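Local coordinates for protein arylmalonate decarboxylase (Bordetella bronchiseptica, PDB 3IXL) that catalyses the decarboxylation of 2-aryl-2-methylmalonates to 2-arylpropionates with release of carbon dioxide, here with 2-phenylacetic acid bound, at residues A83-N86 with A87-V91; M104-A107 with V108-L112; V168-C171 with V172-F175. The protein carries 2 engineered substitutions. All blocks are in the same frame, centred on the assembly; numbering follows the deposited sequence.

Contact 1 of 3, residues A83-N86 with A87-V91; sequences AAFN and AALTV
The carbonyl oxygen of Asn86 is gripped twice by one residue a turn further on: Thr90 OG1 donates to Asn86 O at 2.8 Å, and the amide Thr90 N donates to the same Asn86 O at 3.1 Å. The two donors arrive from opposite faces of the carbonyl plane, the hydroxyl tilted 29° out of it. Thr90 can reach back because its OG1 lies beside its own backbone N, opposite the carbonyl carbon (chi1 -56°). This is the familiar way a threonine inside a helix satisfies its hydroxyl, on the carbonyl four residues earlier. The same spacing runs through the neighbouring amides, where Ala87, Ala88 and Leu89 bond back to Ala83, Ala84 and Phe85; Leu89 N to Phe85 O measures 2.8 Å.

On another flank the contact is apolar. Phe85 has its ring swung away from its backbone N (chi1 177°), which carries it along the helix toward Leu89. Leu89 CB sits over one face of the ring, 4.1 Å above the plane and displaced toward the rim, while the branch methyl Leu89 CD2 comes to 4.0 Å from Phe85 CE2. Ile52 packs against both side chains, and Arg81 makes a cation-pi contact with the Phe85 ring. Ala84, Ala87 and Ala88 are exposed and offer only methyl groups.

The amide of Asn86 turns inward instead, its OD1 bonded to Thr103 and its ND2 to Thr106, so this buried group ties the first turn of helix 83-97 to the junction of strand 101-103 and helix 104-114. Phe137 of helix 128-140 touches both Ala83 and Asn86 beside that junction.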
loop_
_atom_site.group_PDB
_atom_site.type_symbol
_atom_site.label_atom_id
_atom_site.label_comp_id
_atom_site.label_asym_id
_atom_site.label_seq_id
_atom_site.Cartn_x
_atom_site.Cartn_y
_atom_site.Cartn_z
ATOM N N ALA A 83 -9.484 -0.622 -11.835
ATOM C CA ALA A 83 -10.160 0.158 -10.796
ATOM C C ALA A 83 -11.517 -0.392 -10.370
ATOM O O ALA A 83 -11.846 -0.374 -9.174
ATOM C CB ALA A 83 -10.298 1.616 -11.234
ATOM N N ALA A 84 -12.311 -0.859 -11.330
ATOM C CA ALA A 84 -13.631 -1.397 -11.004
ATOM C C ALA A 84 -13.514 -2.582 -10.044
ATOM O O ALA A 84 -14.314 -2.703 -9.110
ATOM C CB ALA A 84 -14.395 -1.812 -12.253
ATOM N N PHE A 85 -12.531 -3.454 -10.261
ATOM C CA PHE A 85 -12.390 -4.619 -9.378
ATOM C C PHE A 85 -11.951 -4.215 -7.971
ATOM O O PHE A 85 -12.418 -4.779 -6.991
ATOM C CB PHE A 85 -11.449 -5.686 -9.944
ATOM C CG PHE A 85 -11.231 -6.847 -9.012
ATOM C CD1 PHE A 85 -12.227 -7.793 -8.819
ATOM C CD2 PHE A 85 -10.039 -6.972 -8.304
ATOM C CE1 PHE A 85 -12.037 -8.854 -7.948
ATOM C CE2 PHE A 85 -9.837 -8.033 -7.434
ATOM C CZ PHE A 85 -10.845 -8.974 -7.245
ATOM N N ASN A 86 -11.052 -3.244 -7.867
ATOM C CA ASN A 86 -10.689 -2.714 -6.559
ATOM C C ASN A 86 -11.941 -2.282 -5.796
ATOM O O ASN A 86 -12.132 -2.646 -4.630
ATOM C CB ASN A 86 -9.696 -1.556 -6.706
ATOM C CG ASN A 86 -9.266 -0.990 -5.370
ATOM O OD1 ASN A 86 -8.824 -1.730 -4.480
ATOM N ND2 ASN A 86 -9.392 0.317 -5.217
ATOM N N ALA A 87 -12.821 -1.551 -6.473
ATOM C CA ALA A 87 -14.054 -1.079 -5.845
ATOM C C ALA A 87 -15.000 -2.240 -5.507
ATOM O O ALA A 87 -15.570 -2.273 -4.413
ATOM C CB ALA A 87 -14.750 -0.065 -6.753
ATOM N N ALA A 88 -15.153 -3.189 -6.437
ATOM C CA ALA A 88 -16.078 -4.311 -6.249
ATOM C C ALA A 88 -15.623 -5.239 -5.131
ATOM O O ALA A 88 -16.438 -5.748 -4.355
ATOM C CB ALA A 88 -16.256 -5.088 -7.541
ATOM N N LEU A 89 -14.316 -5.462 -5.056
ATOM C CA LEU A 89 -13.753 -6.275 -3.987
ATOM C C LEU A 89 -13.994 -5.620 -2.628
ATOM O O LEU A 89 -14.354 -6.307 -1.665
ATOM C CB LEU A 89 -12.257 -6.512 -4.221
ATOM C CG LEU A 89 -11.558 -7.393 -3.184
ATOM C CD1 LEU A 89 -12.178 -8.780 -3.136
ATOM C CD2 LEU A 89 -10.071 -7.482 -3.500
ATOM N N THR A 90 -13.813 -4.304 -2.552
ATOM C CA THR A 90 -14.084 -3.567 -1.319
ATOM C C THR A 90 -15.533 -3.741 -0.877
ATOM O O THR A 90 -15.803 -3.999 0.298
ATOM C CB THR A 90 -13.757 -2.076 -1.475
ATOM O OG1 THR A 90 -12.393 -1.939 -1.905
ATOM C CG2 THR A 90 -13.941 -1.337 -0.144
ATOM N N VAL A 91 -16.458 -3.607 -1.827
ATOM C CA VAL A 91 -17.880 -3.755 -1.541
ATOM C C VAL A 91 -18.195 -5.169 -1.065
ATOM O O VAL A 91 -18.979 -5.341 -0.123
ATOM C CB VAL A 91 -18.748 -3.375 -2.770
ATOM C CG1 VAL A 91 -20.203 -3.825 -2.576
ATOM C CG2 VAL A 91 -18.683 -1.886 -3.007
#

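Contact 2 of 3, residues M104-A107 with V108-L112; sequences MSTA and VLNGL
Asn110 folds back over the turn that starts at Thr106, and it can be followed outward from its backbone. Its CB lies 3.4 Å from Thr106 O, the same oxygen that accepts the Asn110 amide, with N to O 2.8 Å. The next atom, CG, sits beside the Asn110 backbone N (chi1 -74°), a rotation that keeps the amide group close to the preceding turn; Asn110 CG lies 3.3 Å from Thr106 O. At the tip, OD1 stays farther from that oxygen, while ND2 comes alongside the methyl Thr106 CG2 at 3.5 Å. The two side chains run side by side in the same direction. ND2 makes no hydrogen bond to Thr106 O, for the angle is poor; its partner is Asp218 on helix 211-222.

Thr106 splits its duties: CG2 meets Asn110, and OG1 turns to Asn86 of helix 83-97. On a different flank Val108 rests both methyls on carbonyl oxygens of the turn before, CG1 on Met104 O and CG2 on Ser105 O at 3.3 Å. Leu109 CG also lies over Ser105 O, at 3.4 Å, leaning on the oxygen that takes its amide bond.

Met104 opens the helix and lines the pocket, its side chain about 4 Å from the bound 2-phenylacetic acid at the nearest atoms. Helix 104-114 follows directly on strand 101-103, an outermost strand of its parallel sheet. It is wedged between helix 211-222, which meets Met104, Ala107 and Asn110, and helix 128-140, which meets Ser105 and Leu109, with helix 75-79 lying against its first residues.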
loop_
_atom_site.group_PDB
_atom_site.type_symbol
_atom_site.label_atom_id
_atom_site.label_comp_id
_atom_site.label_asym_id
_atom_site.label_seq_id
_atom_site.Cartn_x
_atom_site.Cartn_y
_atom_site.Cartn_z
ATOM N N MET A 104 -5.074 -1.525 -0.038
ATOM C CA MET A 104 -3.843 -0.769 -0.181
ATOM C C MET A 104 -3.830 0.074 -1.464
ATOM O O MET A 104 -3.189 1.125 -1.502
ATOM C CB MET A 104 -2.643 -1.718 -0.103
ATOM C CG MET A 104 -1.273 -1.056 -0.110
ATOM S SD MET A 104 -0.014 -2.275 0.316
ATOM C CE MET A 104 -0.156 -2.288 2.096
ATOM N N SER A 105 -4.537 -0.364 -2.504
ATOM C CA SER A 105 -4.662 0.491 -3.694
ATOM C C SER A 105 -5.490 1.742 -3.418
ATOM O O SER A 105 -5.128 2.838 -3.854
ATOM C CB SER A 105 -5.250 -0.278 -4.871
ATOM O OG SER A 105 -4.284 -1.157 -5.419
ATOM N N THR A 106 -6.610 1.595 -2.712
ATOM C CA THR A 106 -7.378 2.761 -2.298
ATOM C C THR A 106 -6.535 3.660 -1.396
ATOM O O THR A 106 -6.581 4.888 -1.504
ATOM C CB THR A 106 -8.642 2.318 -1.583
ATOM O OG1 THR A 106 -9.505 1.719 -2.550
ATOM C CG2 THR A 106 -9.355 3.478 -0.885
ATOM N N ALA A 107 -5.741 3.039 -0.521
ATOM C CA ALA A 107 -4.863 3.801 0.364
ATOM C C ALA A 107 -3.906 4.695 -0.409
ATOM O O ALA A 107 -3.726 5.860 -0.060
ATOM C CB ALA A 107 -4.074 2.852 1.269
ATOM N N VAL A 108 -3.275 4.163 -1.453
ATOM C CA VAL A 108 -2.300 4.990 -2.161
ATOM C C VAL A 108 -2.995 6.056 -3.004
ATOM O O VAL A 108 -2.481 7.173 -3.123
ATOM C CB VAL A 108 -1.254 4.180 -2.983
ATOM C CG1 VAL A 108 -0.460 3.230 -2.085
ATOM C CG2 VAL A 108 -1.896 3.427 -4.102
ATOM N N LEU A 109 -4.176 5.754 -3.545
ATOM C CA LEU A 109 -4.949 6.795 -4.246
ATOM C C LEU A 109 -5.299 7.913 -3.276
ATOM O O LEU A 109 -5.143 9.092 -3.590
ATOM C CB LEU A 109 -6.251 6.233 -4.805
ATOM C CG LEU A 109 -6.223 5.246 -5.959
ATOM C CD1 LEU A 109 -7.647 4.811 -6.237
ATOM C CD2 LEU A 109 -5.603 5.898 -7.194
ATOM N N ASN A 110 -5.769 7.541 -2.090
ATOM C CA ASN A 110 -6.116 8.541 -1.092
ATOM C C ASN A 110 -4.901 9.362 -0.675
ATOM O O ASN A 110 -4.994 10.578 -0.518
ATOM C CB ASN A 110 -6.763 7.892 0.131
ATOM C CG ASN A 110 -8.192 7.444 -0.138
ATOM O OD1 ASN A 110 -8.833 7.871 -1.109
ATOM N ND2 ASN A 110 -8.685 6.551 0.704
ATOM N N GLY A 111 -3.755 8.707 -0.510
ATOM C CA GLY A 111 -2.539 9.404 -0.103
ATOM C C GLY A 111 -2.052 10.364 -1.171
ATOM O O GLY A 111 -1.673 11.488 -0.868
ATOM N N LEU A 112 -2.053 9.911 -2.420
ATOM C CA LEU A 112 -1.643 10.773 -3.527
ATOM C C LEU A 112 -2.526 12.010 -3.622
ATOM O O LEU A 112 -2.023 13.129 -3.767
ATOM C CB LEU A 112 -1.636 10.002 -4.854
ATOM C CG LEU A 112 -0.530 8.940 -4.958
ATOM C CD1 LEU A 112 -0.822 7.959 -6.089
ATOM C CD2 LEU A 112 0.848 9.586 -5.148
#

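Contact 3 of 3, residues V168-C171 with V172-F175; sequences VDLC and VRAF
Asp169 and Arg173 make a salt bridge on the outer flank of helix 164-176, one turn apart, whereas Val168, Cys171, Val172 and Phe175 are buried. The bridge is a single straight bond: Arg173 NE donates to Asp169 OD2 at 2.8 Å with an N-H...O angle of 176°. The oxygen lies almost in the guanidinium plane, yet the arginine approaches OD2 from above the carboxylate plane, and the two flat groups are turned 37° apart. A bend at chi3 (-67°) brings NE round to the carboxylate. One water extends the link, donating to Asp169 OD2 at 2.7 Å and accepting from Arg173 NH2 at 3.0 Å, so OD2 takes two bonds and the guanidinium is fixed at two points along its edge. Arg173 is exposed and Asp169 partly so, which places the bridge toward solvent. Leu170 CD1 approaches the guanidinium obliquely, 3.8 Å from Arg173 NH2.

Helix 164-176 packs on the parallel sheet that contains strands 119-124 and 183-187, within a fold of the Asp/Glu racemase clan. Cys171 rests on Ile184 and Leu186 of strand 183-187 and on Ala123 of strand 119-124, and Phe175 also reaches Ile184.

Away from the solvent-facing bridge, the tight part is side chain on carbonyl: Val172 CG2 lies only 3.2 Å from Val168 O, the oxygen that accepts its amide. The valine side chains themselves meet more loosely, with Val168 CG1 to Val172 CG2 at 4.3 Å. Helix 196-204 lies against this helix: Ala196 and Arg203 meet Val168, Val200 meets Cys171 and Leu204 meets Phe175.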
loop_
_atom_site.group_PDB
_atom_site.type_symbol
_atom_site.label_atom_id
_atom_site.label_comp_id
_atom_site.label_asym_id
_atom_site.label_seq_id
_atom_site.Cartn_x
_atom_site.Cartn_y
_atom_site.Cartn_z
ATOM N N VAL A 168 15.887 4.610 -1.754
ATOM C CA VAL A 168 16.071 6.042 -1.981
ATOM C C VAL A 168 16.527 6.285 -3.425
ATOM O O VAL A 168 16.009 7.157 -4.123
ATOM C CB VAL A 168 17.097 6.668 -0.988
ATOM C CG1 VAL A 168 17.477 8.100 -1.408
ATOM C CG2 VAL A 168 16.545 6.644 0.439
ATOM N N ASP A 169 17.514 5.509 -3.858
ATOM C CA ASP A 169 18.038 5.639 -5.210
ATOM C C ASP A 169 16.982 5.324 -6.277
ATOM O O ASP A 169 16.916 5.997 -7.310
ATOM C CB ASP A 169 19.245 4.728 -5.386
ATOM C CG ASP A 169 19.751 4.723 -6.796
ATOM O OD1 ASP A 169 20.345 5.744 -7.204
ATOM O OD2 ASP A 169 19.536 3.708 -7.492
ATOM N N LEU A 170 16.161 4.302 -6.033
ATOM C CA LEU A 170 15.081 3.959 -6.960
ATOM C C LEU A 170 14.109 5.126 -7.157
ATOM O O LEU A 170 13.712 5.439 -8.281
ATOM C CB LEU A 170 14.328 2.745 -6.427
ATOM C CG LEU A 170 13.251 2.143 -7.332
ATOM C CD1 LEU A 170 13.869 1.454 -8.551
ATOM C CD2 LEU A 170 12.400 1.156 -6.526
ATOM N N CYS A 171 13.718 5.759 -6.056
ATOM C CA CYS A 171 12.830 6.921 -6.119
ATOM C C CYS A 171 13.461 8.094 -6.854
ATOM O O CYS A 171 12.802 8.728 -7.683
ATOM C CB CYS A 171 12.442 7.359 -4.716
ATOM S SG CYS A 171 11.323 6.224 -3.861
ATOM N N VAL A 172 14.726 8.370 -6.542
ATOM C CA VAL A 172 15.427 9.482 -7.181
ATOM C C VAL A 172 15.551 9.234 -8.689
ATOM O O VAL A 172 15.270 10.137 -9.488
ATOM C CB VAL A 172 16.803 9.742 -6.530
ATOM C CG1 VAL A 172 17.580 10.796 -7.325
ATOM C CG2 VAL A 172 16.641 10.193 -5.087
ATOM N N ARG A 173 15.931 8.013 -9.083
ATOM C CA ARG A 173 16.048 7.694 -10.517
ATOM C C ARG A 173 14.698 7.782 -11.242
ATOM O O ARG A 173 14.613 8.303 -12.353
ATOM C CB ARG A 173 16.728 6.344 -10.746
ATOM C CG ARG A 173 18.225 6.359 -10.413
ATOM C CD ARG A 173 18.942 5.079 -10.826
ATOM N NE ARG A 173 18.530 3.905 -10.060
ATOM C CZ ARG A 173 17.758 2.931 -10.536
ATOM N NH1 ARG A 173 17.312 2.987 -11.789
ATOM N NH2 ARG A 173 17.430 1.898 -9.772
ATOM N N ALA A 174 13.629 7.315 -10.601
ATOM C CA ALA A 174 12.288 7.410 -11.194
ATOM C C ALA A 174 11.865 8.865 -11.389
ATOM O O ALA A 174 11.303 9.231 -12.422
ATOM C CB ALA A 174 11.269 6.667 -10.337
ATOM N N PHE A 175 12.144 9.693 -10.388
ATOM C CA PHE A 175 11.813 11.109 -10.464
ATOM C C PHE A 175 12.655 11.833 -11.513
ATOM O O PHE A 175 12.148 12.698 -12.222
ATOM C CB PHE A 175 11.982 11.775 -9.095
ATOM C CG PHE A 175 11.542 13.211 -9.071
ATOM C CD1 PHE A 175 12.483 14.242 -9.085
ATOM C CD2 PHE A 175 10.186 13.537 -9.054
ATOM C CE1 PHE A 175 12.074 15.574 -9.064
ATOM C CE2 PHE A 175 9.776 14.869 -9.042
ATOM C CZ PHE A 175 10.720 15.880 -9.043
HETATM O O HOH W 1 18.071 1.533 -6.839
#

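How the contacts relate
Contacts 1 and 2 touch through a probable hydrogen bond between side chains, so helices 83-97 and 104-114 are joined by polar groups. Contact 2 is the most central, its centre about 7 Å from that of the chain, and it alone of the three supplies a residue to the ligand pocket. Contact 1 is only partly buried, with small alanines among its exposed residues. Contact 3 lies across the chain's centre from contact 1, their centres about 30 Å apart, and belongs with the other parallel sheet; although mostly buried, it alone carries a salt bridge between its segments.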